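Local structure of reticulocyte-binding protein 2a (Plasmodium vivax, 4Z8N) at residues 21-26 / 263-268; 15-20 / 219-224; 32-37 / 255-260. The protein probably binds the surface of red blood cells through its erythrocyte-binding domain, the part described here, as the malaria parasite invades them. All blocks are in the same frame, centred on the assembly; numbering follows the deposited sequence.

Overall arrangement
From the N terminus, the first of the three contacts along the chain is contact 2, which sets strand 17-19 against helix 199-237. The loop that follows reaches helix 246-297 in contact 1. Helix 26-37 then meets an earlier turn of that same long helix in contact 3, whose chain loop is nested inside the one closed by contact 1. Contact 2 crosses both, because its distant partner precedes helix 246-297 in the chain. Contacts 1 and 2 touch directly, with probable hydrogen bonds joining Ser266 and His221 and, at 3.0 Å, Phe24 O and Ser19 N. Together the three fasten the N-terminal region to two consecutive helices of the largely helical domain.

Contact 1 of 3, residues 21-26 / 263-268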
loop_
_atom_site.group_PDB
_atom_site.type_symbol
_atom_site.label_atom_id
_atom_site.label_comp_id
_atom_site.label_asym_id
_atom_site.label_seq_id
_atom_site.Cartn_x
_atom_site.Cartn_y
_atom_site.Cartn_z
ATOM N N VAL A 21 6.846 0.556 3.716
ATOM C CA VAL A 21 6.669 0.855 5.132
ATOM C C VAL A 21 6.165 -0.368 5.902
ATOM O O VAL A 21 5.538 -1.263 5.330
ATOM C CB VAL A 21 5.690 2.035 5.342
ATOM C CG1 VAL A 21 6.174 3.271 4.594
ATOM C CG2 VAL A 21 4.287 1.658 4.905
ATOM N N TYR A 22 6.464 -0.401 7.197
ATOM C CA TYR A 22 6.038 -1.480 8.086
ATOM C C TYR A 22 4.532 -1.710 7.977
ATOM O O TYR A 22 3.768 -0.750 7.927
ATOM C CB TYR A 22 6.432 -1.138 9.527
ATOM C CG TYR A 22 6.157 -2.219 10.548
ATOM C CD1 TYR A 22 4.909 -2.337 11.148
ATOM C CD2 TYR A 22 7.154 -3.107 10.931
ATOM C CE1 TYR A 22 4.656 -3.318 12.085
ATOM C CE2 TYR A 22 6.911 -4.089 11.872
ATOM C CZ TYR A 22 5.660 -4.192 12.444
ATOM O OH TYR A 22 5.414 -5.169 13.380
ATOM N N PRO A 23 4.091 -2.980 7.940
ATOM C CA PRO A 23 4.866 -4.222 8.038
ATOM C C PRO A 23 5.281 -4.827 6.693
ATOM O O PRO A 23 5.511 -6.035 6.631
ATOM C CB PRO A 23 3.896 -5.156 8.755
ATOM C CG PRO A 23 2.566 -4.750 8.205
ATOM C CD PRO A 23 2.642 -3.252 7.959
ATOM N N PHE A 24 5.338 -4.006 5.645
ATOM C CA PHE A 24 5.926 -4.376 4.349
ATOM C C PHE A 24 5.160 -5.445 3.556
ATOM O O PHE A 24 4.881 -5.254 2.371
ATOM C CB PHE A 24 7.377 -4.826 4.549
ATOM C CG PHE A 24 8.182 -3.892 5.410
ATOM C CD1 PHE A 24 8.551 -2.641 4.942
ATOM C CD2 PHE A 24 8.558 -4.260 6.693
ATOM C CE1 PHE A 24 9.284 -1.777 5.735
ATOM C CE2 PHE A 24 9.291 -3.402 7.491
ATOM C CZ PHE A 24 9.654 -2.158 7.012
ATOM N N TYR A 25 4.835 -6.567 4.189
ATOM C CA TYR A 25 4.071 -7.626 3.524
ATOM C C TYR A 25 2.761 -7.878 4.253
ATOM O O TYR A 25 2.711 -7.820 5.481
ATOM C CB TYR A 25 4.876 -8.926 3.450
ATOM C CG TYR A 25 5.996 -8.920 2.434
ATOM C CD1 TYR A 25 7.184 -8.242 2.683
ATOM C CD2 TYR A 25 5.874 -9.611 1.235
ATOM C CE1 TYR A 25 8.211 -8.240 1.761
ATOM C CE2 TYR A 25 6.898 -9.617 0.305
ATOM C CZ TYR A 25 8.064 -8.929 0.574
ATOM O OH TYR A 25 9.086 -8.930 -0.347
ATOM N N VAL A 26 1.707 -8.176 3.501
ATOM C CA VAL A 26 0.385 -8.342 4.097
ATOM C C VAL A 26 0.316 -9.599 4.971
ATOM O O VAL A 26 -0.438 -9.637 5.942
ATOM C CB VAL A 26 -0.723 -8.387 3.013
ATOM C CG1 VAL A 26 -0.581 -9.623 2.132
ATOM C CG2 VAL A 26 -2.105 -8.325 3.650
ATOM N N TYR A 263 -7.698 -5.685 4.380
ATOM C CA TYR A 263 -8.335 -4.389 4.565
ATOM C C TYR A 263 -7.418 -3.423 5.313
ATOM O O TYR A 263 -7.205 -2.290 4.880
ATOM C CB TYR A 263 -9.660 -4.562 5.316
ATOM C CG TYR A 263 -10.284 -3.276 5.808
ATOM C CD1 TYR A 263 -11.080 -2.504 4.974
ATOM C CD2 TYR A 263 -10.089 -2.841 7.114
ATOM C CE1 TYR A 263 -11.656 -1.329 5.423
ATOM C CE2 TYR A 263 -10.659 -1.671 7.571
ATOM C CZ TYR A 263 -11.441 -0.919 6.722
ATOM O OH TYR A 263 -12.010 0.245 7.175
ATOM N N LYS A 264 -6.873 -3.884 6.433
ATOM C CA LYS A 264 -6.049 -3.042 7.293
ATOM C C LYS A 264 -4.733 -2.639 6.626
ATOM O O LYS A 264 -4.294 -1.497 6.743
ATOM C CB LYS A 264 -5.769 -3.765 8.613
ATOM C CG LYS A 264 -4.907 -2.980 9.590
ATOM C CD LYS A 264 -4.637 -3.795 10.845
ATOM C CE LYS A 264 -3.719 -3.063 11.807
ATOM N NZ LYS A 264 -3.438 -3.890 13.016
ATOM N N PHE A 265 -4.110 -3.587 5.934
ATOM C CA PHE A 265 -2.836 -3.358 5.264
ATOM C C PHE A 265 -2.935 -2.209 4.255
ATOM O O PHE A 265 -2.030 -1.381 4.158
ATOM C CB PHE A 265 -2.378 -4.646 4.568
ATOM C CG PHE A 265 -0.999 -4.572 3.975
ATOM C CD1 PHE A 265 0.121 -4.536 4.790
ATOM C CD2 PHE A 265 -0.822 -4.574 2.600
ATOM C CE1 PHE A 265 1.390 -4.484 4.246
ATOM C CE2 PHE A 265 0.448 -4.522 2.050
ATOM C CZ PHE A 265 1.554 -4.477 2.873
ATOM N N SER A 266 -4.043 -2.151 3.522
ATOM C CA SER A 266 -4.205 -1.136 2.482
ATOM C C SER A 266 -4.839 0.156 2.992
ATOM O O SER A 266 -4.573 1.230 2.450
ATOM C CB SER A 266 -5.032 -1.695 1.324
ATOM O OG SER A 266 -4.216 -2.462 0.455
ATOM N N LEU A 267 -5.669 0.057 4.027
ATOM C CA LEU A 267 -6.330 1.235 4.587
ATOM C C LEU A 267 -5.313 2.259 5.082
ATOM O O LEU A 267 -5.442 3.453 4.820
ATOM C CB LEU A 267 -7.267 0.840 5.732
ATOM C CG LEU A 267 -7.999 1.993 6.424
ATOM C CD1 LEU A 267 -8.963 2.666 5.462
ATOM C CD2 LEU A 267 -8.731 1.510 7.668
ATOM N N LYS A 268 -4.299 1.775 5.793
ATOM C CA LYS A 268 -3.250 2.626 6.340
ATOM C C LYS A 268 -2.545 3.422 5.245
ATOM O O LYS A 268 -2.162 4.573 5.448
ATOM C CB LYS A 268 -2.235 1.777 7.111
ATOM C CG LYS A 268 -1.063 2.560 7.675
ATOM C CD LYS A 268 -0.186 1.685 8.553
ATOM C CE LYS A 268 1.097 1.295 7.841
ATOM N NZ LYS A 268 1.941 0.413 8.692
#
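Val26 sits on one face of the Phe265 ring, its side chain crossing that of the phenylalanine at about a right angle. The evidence for a CH-pi contact is direct: Val26 CB is 4.0 Å from the centroid of the Phe265 ring and only 18° off the ring normal. With CG anti to the backbone N (chi1 -173°), the Phe265 ring projects from its helix into the loop. Val26 CG2 reaches back along the ring's stem, 3.8 Å from Phe265 CB.

The rim of the ring meets other parts of the loop. Phe24 O lies near the ring plane, 3.5 Å from Phe265 CZ, and Pro23 CD approaches the edge at 4.1 Å from Phe265 CE1, the two side chains running alongside in opposite senses. A cis peptide before Pro23 and the bond from Phe24 N to Val21 O (2.8 Å) define a type VI turn, which brings these groups to the ring. Lys268 also reaches this turn, but the modelled position of its amine is doubtful.

Behind the loop, Pro23 and Phe24 pack on helix 42-69, through Met60, Ile63 and Ile67, and Tyr25 on helix 119-136, while Ser266 and Tyr263 turn to helix 199-237.

Contact 2 of 3, residues 15-20 / 219-224; sequences GQIIST and EAHTGK
The N-terminal beta-hairpin, strands 9-11 and 17-19, is anchored to helix 199-237 here by Ile17, which meets His221, Ala220 and Lys224. The short axes of strand 17-19 and helix 219-224 come no closer than 10.9 Å, so side chains bridge the gap, one of them to a backbone carbonyl.

Both branches of Ile17 work on the imidazole. CD1 lies over one face of the His221 ring, 4.0 Å from its centroid and 30° off the normal, a CH-pi arrangement. The other branch, Ile17 CG2, is 3.6 Å from His221 CE1. Beyond the ring, Ile17 CD1 also packs 4.0 Å from Ala220 CB and 4.1 Å from Lys224 CG, so this one methyl group is shared among two adjacent residues, Ala220 and His221, and Lys224 one turn further on.

The imidazole is gripped through both nitrogens: NE2 is hydrogen-bonded to Asp9 of the first strand and ND1 to Ser266 of helix 246-297. These two bonds fix the ring's rotation and thereby present its face to Ile17. Asp9 also bonds Ser19, linking the histidine's partner to both strands.

Lys224 bends at chi2 (-64°) on its way to the turn before strand 17-19. There its amine closes the polar end of the contact: Lys224 NZ donates to Gly15 O at 3.0 Å, approaching from above the carbonyl plane, 50° out of it.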
loop_
_atom_site.group_PDB
_atom_site.type_symbol
_atom_site.label_atom_id
_atom_site.label_comp_id
_atom_site.label_asym_id
_atom_site.label_seq_id
_atom_site.Cartn_x
_atom_site.Cartn_y
_atom_site.Cartn_z
ATOM N N GLY A 15 -0.900 -9.172 -8.160
ATOM C CA GLY A 15 -1.741 -8.219 -7.461
ATOM C C GLY A 15 -1.282 -8.010 -6.033
ATOM O O GLY A 15 -1.897 -7.267 -5.269
ATOM N N GLN A 16 -0.199 -8.686 -5.668
ATOM C CA GLN A 16 0.425 -8.472 -4.373
ATOM C C GLN A 16 0.966 -7.043 -4.308
ATOM O O GLN A 16 1.378 -6.472 -5.320
ATOM C CB GLN A 16 1.537 -9.500 -4.130
ATOM C CG GLN A 16 2.924 -8.998 -4.519
ATOM C CD GLN A 16 4.055 -9.955 -4.164
ATOM O OE1 GLN A 16 3.911 -10.845 -3.321
ATOM N NE2 GLN A 16 5.200 -9.759 -4.804
ATOM N N ILE A 17 0.925 -6.449 -3.125
ATOM C CA ILE A 17 1.474 -5.117 -2.943
ATOM C C ILE A 17 2.602 -5.187 -1.931
ATOM O O ILE A 17 2.381 -5.500 -0.761
ATOM C CB ILE A 17 0.403 -4.106 -2.476
ATOM C CG1 ILE A 17 -0.702 -3.965 -3.529
ATOM C CG2 ILE A 17 1.038 -2.753 -2.192
ATOM C CD1 ILE A 17 -1.807 -2.994 -3.136
ATOM N N ILE A 18 3.819 -4.924 -2.391
ATOM C CA ILE A 18 4.960 -4.847 -1.493
ATOM C C ILE A 18 5.134 -3.406 -1.045
ATOM O O ILE A 18 5.344 -2.515 -1.868
ATOM C CB ILE A 18 6.242 -5.356 -2.159
ATOM C CG1 ILE A 18 6.102 -6.843 -2.489
ATOM C CG2 ILE A 18 7.440 -5.119 -1.253
ATOM C CD1 ILE A 18 7.316 -7.433 -3.158
ATOM N N SER A 19 5.032 -3.179 0.259
ATOM C CA SER A 19 5.062 -1.826 0.794
ATOM C C SER A 19 6.453 -1.444 1.288
ATOM O O SER A 19 7.211 -2.290 1.761
ATOM C CB SER A 19 4.040 -1.681 1.923
ATOM O OG SER A 19 4.016 -0.359 2.424
ATOM N N THR A 20 6.782 -0.163 1.169
ATOM C CA THR A 20 8.069 0.342 1.632
ATOM C C THR A 20 8.026 0.685 3.116
ATOM O O THR A 20 9.040 1.058 3.704
ATOM C CB THR A 20 8.502 1.587 0.840
ATOM O OG1 THR A 20 7.426 2.532 0.811
ATOM C CG2 THR A 20 8.882 1.212 -0.584
ATOM N N GLU A 219 -5.460 3.367 -6.209
ATOM C CA GLU A 219 -6.532 2.521 -6.725
ATOM C C GLU A 219 -6.277 1.053 -6.398
ATOM O O GLU A 219 -7.211 0.292 -6.151
ATOM C CB GLU A 219 -6.684 2.697 -8.236
ATOM C CG GLU A 219 -7.259 4.033 -8.666
ATOM C CD GLU A 219 -7.212 4.222 -10.170
ATOM O OE1 GLU A 219 -6.447 3.494 -10.838
ATOM O OE2 GLU A 219 -7.936 5.096 -10.685
ATOM N N ALA A 220 -5.006 0.662 -6.400
ATOM C CA ALA A 220 -4.624 -0.700 -6.042
ATOM C C ALA A 220 -4.965 -0.995 -4.578
ATOM O O ALA A 220 -5.514 -2.052 -4.258
ATOM C CB ALA A 220 -3.140 -0.921 -6.302
ATOM N N HIS A 221 -4.640 -0.057 -3.694
ATOM C CA HIS A 221 -4.986 -0.190 -2.283
ATOM C C HIS A 221 -6.496 -0.128 -2.074
ATOM O O HIS A 221 -7.041 -0.840 -1.232
ATOM C CB HIS A 221 -4.300 0.894 -1.450
ATOM C CG HIS A 221 -2.851 0.628 -1.188
ATOM N ND1 HIS A 221 -2.409 -0.513 -0.551
ATOM C CD2 HIS A 221 -1.746 1.359 -1.461
ATOM C CE1 HIS A 221 -1.093 -0.476 -0.454
ATOM N NE2 HIS A 221 -0.664 0.649 -1.000
ATOM N N THR A 222 -7.161 0.731 -2.841
ATOM C CA THR A 222 -8.614 0.866 -2.775
ATOM C C THR A 222 -9.315 -0.451 -3.108
ATOM O O THR A 222 -10.307 -0.818 -2.475
ATOM C CB THR A 222 -9.110 1.971 -3.732
ATOM O OG1 THR A 222 -8.867 3.254 -3.144
ATOM C CG2 THR A 222 -10.594 1.827 -4.005
ATOM N N GLY A 223 -8.793 -1.160 -4.105
ATOM C CA GLY A 223 -9.321 -2.463 -4.466
ATOM C C GLY A 223 -9.236 -3.456 -3.320
ATOM O O GLY A 223 -10.159 -4.240 -3.102
ATOM N N LYS A 224 -8.126 -3.421 -2.585
ATOM C CA LYS A 224 -7.924 -4.317 -1.450
ATOM C C LYS A 224 -8.867 -3.976 -0.302
ATOM O O LYS A 224 -9.421 -4.866 0.343
ATOM C CB LYS A 224 -6.475 -4.259 -0.962
ATOM C CG LYS A 224 -5.439 -4.597 -2.020
ATOM C CD LYS A 224 -5.570 -6.034 -2.489
ATOM C CE LYS A 224 -4.417 -6.409 -3.405
ATOM N NZ LYS A 224 -4.490 -7.827 -3.844
#

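Contact 3 of 3, residues 32-37 / 255-260; sequences AEIKYY and DSANFY
Ile34 and Ala257 meet at the tight centre of this helix-helix contact, where Ile34 CD1 lies 3.7 Å from Ala257 CB. The short axes of helices 32-37 and 255-260 pass 9.6 Å apart with their N-to-C directions at 135°, midway between perpendicular and antiparallel. The backbones come closest at Glu33 and Ala257, whose CA atoms are 6.1 Å apart; the small alanine leaves the other helix able to approach this far. Tyr37 flanks the same methyl group, its CD2 4.2 Å from Ala257 CB, and its ring extends along to Ser256, where Tyr37 OH is 3.7 Å from Ser256 CB. The Ser256 hydroxyl itself bonds back to the Leu252 carbonyl, one turn earlier.

Glu33 makes a different kind of approach. A bend at chi2 (-59°) brings its carboxylate against the edge of Tyr260, with Glu33 CD in the ring plane and Glu33 OE1 3.4 Å from Tyr260 CD2. The carboxylate and ring planes are 76° apart, so the group stands almost upright against the rim, where the positive edge of the ring would probably suit its charge. Tyr158 adds a weak hydrogen bond, and Lys264 a long, weak ion pair; both would be expected to stabilise the buried negative charge.

The partly exposed Tyr36 forms the loose side. Its hydroxyl, Tyr36 OH, comes no nearer than 4.2 Å to Tyr260 CE2, and little surface is buried between them. That hydroxyl is hydrogen-bonded to Arg161 of helix 149-162, and it lies very close to Glu33 OE1 of its own helix.

Around this pair, helix 149-162 lies against Tyr37, Ser256 and the stacked ring of Tyr260, helix 42-69 receives Ile34 and Lys35, and helix 199-237 packs on Ser256 and Phe259.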
loop_
_atom_site.group_PDB
_atom_site.type_symbol
_atom_site.label_atom_id
_atom_site.label_comp_id
_atom_site.label_asym_id
_atom_site.label_seq_id
_atom_site.Cartn_x
_atom_site.Cartn_y
_atom_site.Cartn_z
ATOM N N ALA A 32 0.035 -11.196 12.687
ATOM C CA ALA A 32 -0.223 -10.390 13.874
ATOM C C ALA A 32 -1.683 -10.507 14.298
ATOM O O ALA A 32 -1.992 -10.516 15.488
ATOM C CB ALA A 32 0.143 -8.931 13.620
ATOM N N GLU A 33 -2.576 -10.604 13.316
ATOM C CA GLU A 33 -4.007 -10.741 13.585
ATOM C C GLU A 33 -4.336 -12.075 14.243
ATOM O O GLU A 33 -5.121 -12.128 15.190
ATOM C CB GLU A 33 -4.817 -10.588 12.295
ATOM C CG GLU A 33 -4.840 -9.170 11.759
ATOM C CD GLU A 33 -5.419 -8.187 12.757
ATOM O OE1 GLU A 33 -6.408 -8.539 13.435
ATOM O OE2 GLU A 33 -4.879 -7.068 12.873
ATOM N N ILE A 34 -3.737 -13.148 13.733
ATOM C CA ILE A 34 -3.934 -14.480 14.295
ATOM C C ILE A 34 -3.490 -14.518 15.754
ATOM O O ILE A 34 -4.106 -15.188 16.586
ATOM C CB ILE A 34 -3.165 -15.549 13.488
ATOM C CG1 ILE A 34 -3.764 -15.693 12.090
ATOM C CG2 ILE A 34 -3.204 -16.900 14.191
ATOM C CD1 ILE A 34 -5.199 -16.173 12.095
ATOM N N LYS A 35 -2.436 -13.766 16.061
ATOM C CA LYS A 35 -1.845 -13.761 17.395
ATOM C C LYS A 35 -2.861 -13.479 18.500
ATOM O O LYS A 35 -2.877 -14.175 19.512
ATOM C CB LYS A 35 -0.706 -12.743 17.466
ATOM C CG LYS A 35 -0.023 -12.679 18.820
ATOM C CD LYS A 35 1.166 -11.733 18.795
ATOM C CE LYS A 35 2.446 -12.465 18.439
ATOM N NZ LYS A 35 3.113 -13.026 19.651
ATOM N N TYR A 36 -3.716 -12.477 18.317
ATOM C CA TYR A 36 -4.713 -12.188 19.346
ATOM C C TYR A 36 -6.096 -12.724 18.972
ATOM O O TYR A 36 -7.047 -12.610 19.748
ATOM C CB TYR A 36 -4.775 -10.686 19.642
ATOM C CG TYR A 36 -5.256 -9.808 18.510
ATOM C CD1 TYR A 36 -6.602 -9.491 18.377
ATOM C CD2 TYR A 36 -4.363 -9.268 17.595
ATOM C CE1 TYR A 36 -7.049 -8.675 17.353
ATOM C CE2 TYR A 36 -4.800 -8.452 16.566
ATOM C CZ TYR A 36 -6.144 -8.159 16.451
ATOM O OH TYR A 36 -6.587 -7.346 15.432
ATOM N N TYR A 37 -6.196 -13.325 17.792
ATOM C CA TYR A 37 -7.422 -13.997 17.380
ATOM C C TYR A 37 -7.695 -15.206 18.280
ATOM O O TYR A 37 -8.812 -15.390 18.765
ATOM C CB TYR A 37 -7.326 -14.439 15.914
ATOM C CG TYR A 37 -8.657 -14.751 15.258
ATOM C CD1 TYR A 37 -9.395 -15.873 15.623
ATOM C CD2 TYR A 37 -9.167 -13.929 14.258
ATOM C CE1 TYR A 37 -10.608 -16.158 15.025
ATOM C CE2 TYR A 37 -10.377 -14.210 13.649
ATOM C CZ TYR A 37 -11.093 -15.327 14.037
ATOM O OH TYR A 37 -12.298 -15.612 13.437
ATOM N N ASP A 255 -9.866 -17.318 7.121
ATOM C CA ASP A 255 -10.532 -16.476 6.131
ATOM C C ASP A 255 -10.868 -15.107 6.711
ATOM O O ASP A 255 -10.676 -14.084 6.058
ATOM C CB ASP A 255 -11.802 -17.154 5.613
ATOM C CG ASP A 255 -11.508 -18.282 4.639
ATOM O OD1 ASP A 255 -10.320 -18.631 4.469
ATOM O OD2 ASP A 255 -12.465 -18.826 4.051
ATOM N N SER A 256 -11.367 -15.099 7.943
ATOM C CA SER A 256 -11.731 -13.863 8.628
ATOM C C SER A 256 -10.528 -12.958 8.832
ATOM O O SER A 256 -10.569 -11.770 8.511
ATOM C CB SER A 256 -12.374 -14.170 9.981
ATOM O OG SER A 256 -13.553 -14.929 9.817
ATOM N N ALA A 257 -9.460 -13.529 9.375
ATOM C CA ALA A 257 -8.256 -12.771 9.679
ATOM C C ALA A 257 -7.594 -12.260 8.404
ATOM O O ALA A 257 -7.064 -11.152 8.378
ATOM C CB ALA A 257 -7.283 -13.621 10.479
ATOM N N ASN A 258 -7.635 -13.068 7.351
ATOM C CA ASN A 258 -7.034 -12.686 6.077
ATOM C C ASN A 258 -7.790 -11.542 5.402
ATOM O O ASN A 258 -7.184 -10.651 4.813
ATOM C CB ASN A 258 -6.964 -13.896 5.140
ATOM C CG ASN A 258 -6.270 -13.578 3.832
ATOM O OD1 ASN A 258 -5.051 -13.407 3.789
ATOM N ND2 ASN A 258 -7.043 -13.500 2.755
ATOM N N PHE A 259 -9.115 -11.570 5.490
ATOM C CA PHE A 259 -9.935 -10.492 4.943
ATOM C C PHE A 259 -9.670 -9.170 5.661
ATOM O O PHE A 259 -9.561 -8.118 5.025
ATOM C CB PHE A 259 -11.422 -10.850 5.035
ATOM C CG PHE A 259 -11.871 -11.842 4.000
ATOM C CD1 PHE A 259 -11.323 -11.834 2.728
ATOM C CD2 PHE A 259 -12.841 -12.785 4.299
ATOM C CE1 PHE A 259 -11.735 -12.745 1.774
ATOM C CE2 PHE A 259 -13.255 -13.701 3.350
ATOM C CZ PHE A 259 -12.702 -13.680 2.087
ATOM N N TYR A 260 -9.559 -9.218 6.985
ATOM C CA TYR A 260 -9.321 -7.998 7.747
ATOM C C TYR A 260 -7.885 -7.506 7.579
ATOM O O TYR A 260 -7.645 -6.302 7.490
ATOM C CB TYR A 260 -9.628 -8.200 9.232
ATOM C CG TYR A 260 -9.289 -6.981 10.061
ATOM C CD1 TYR A 260 -10.024 -5.807 9.936
ATOM C CD2 TYR A 260 -8.223 -6.996 10.954
ATOM C CE1 TYR A 260 -9.712 -4.684 10.681
ATOM C CE2 TYR A 260 -7.906 -5.879 11.708
ATOM C CZ TYR A 260 -8.654 -4.726 11.566
ATOM O OH TYR A 260 -8.342 -3.612 12.309
#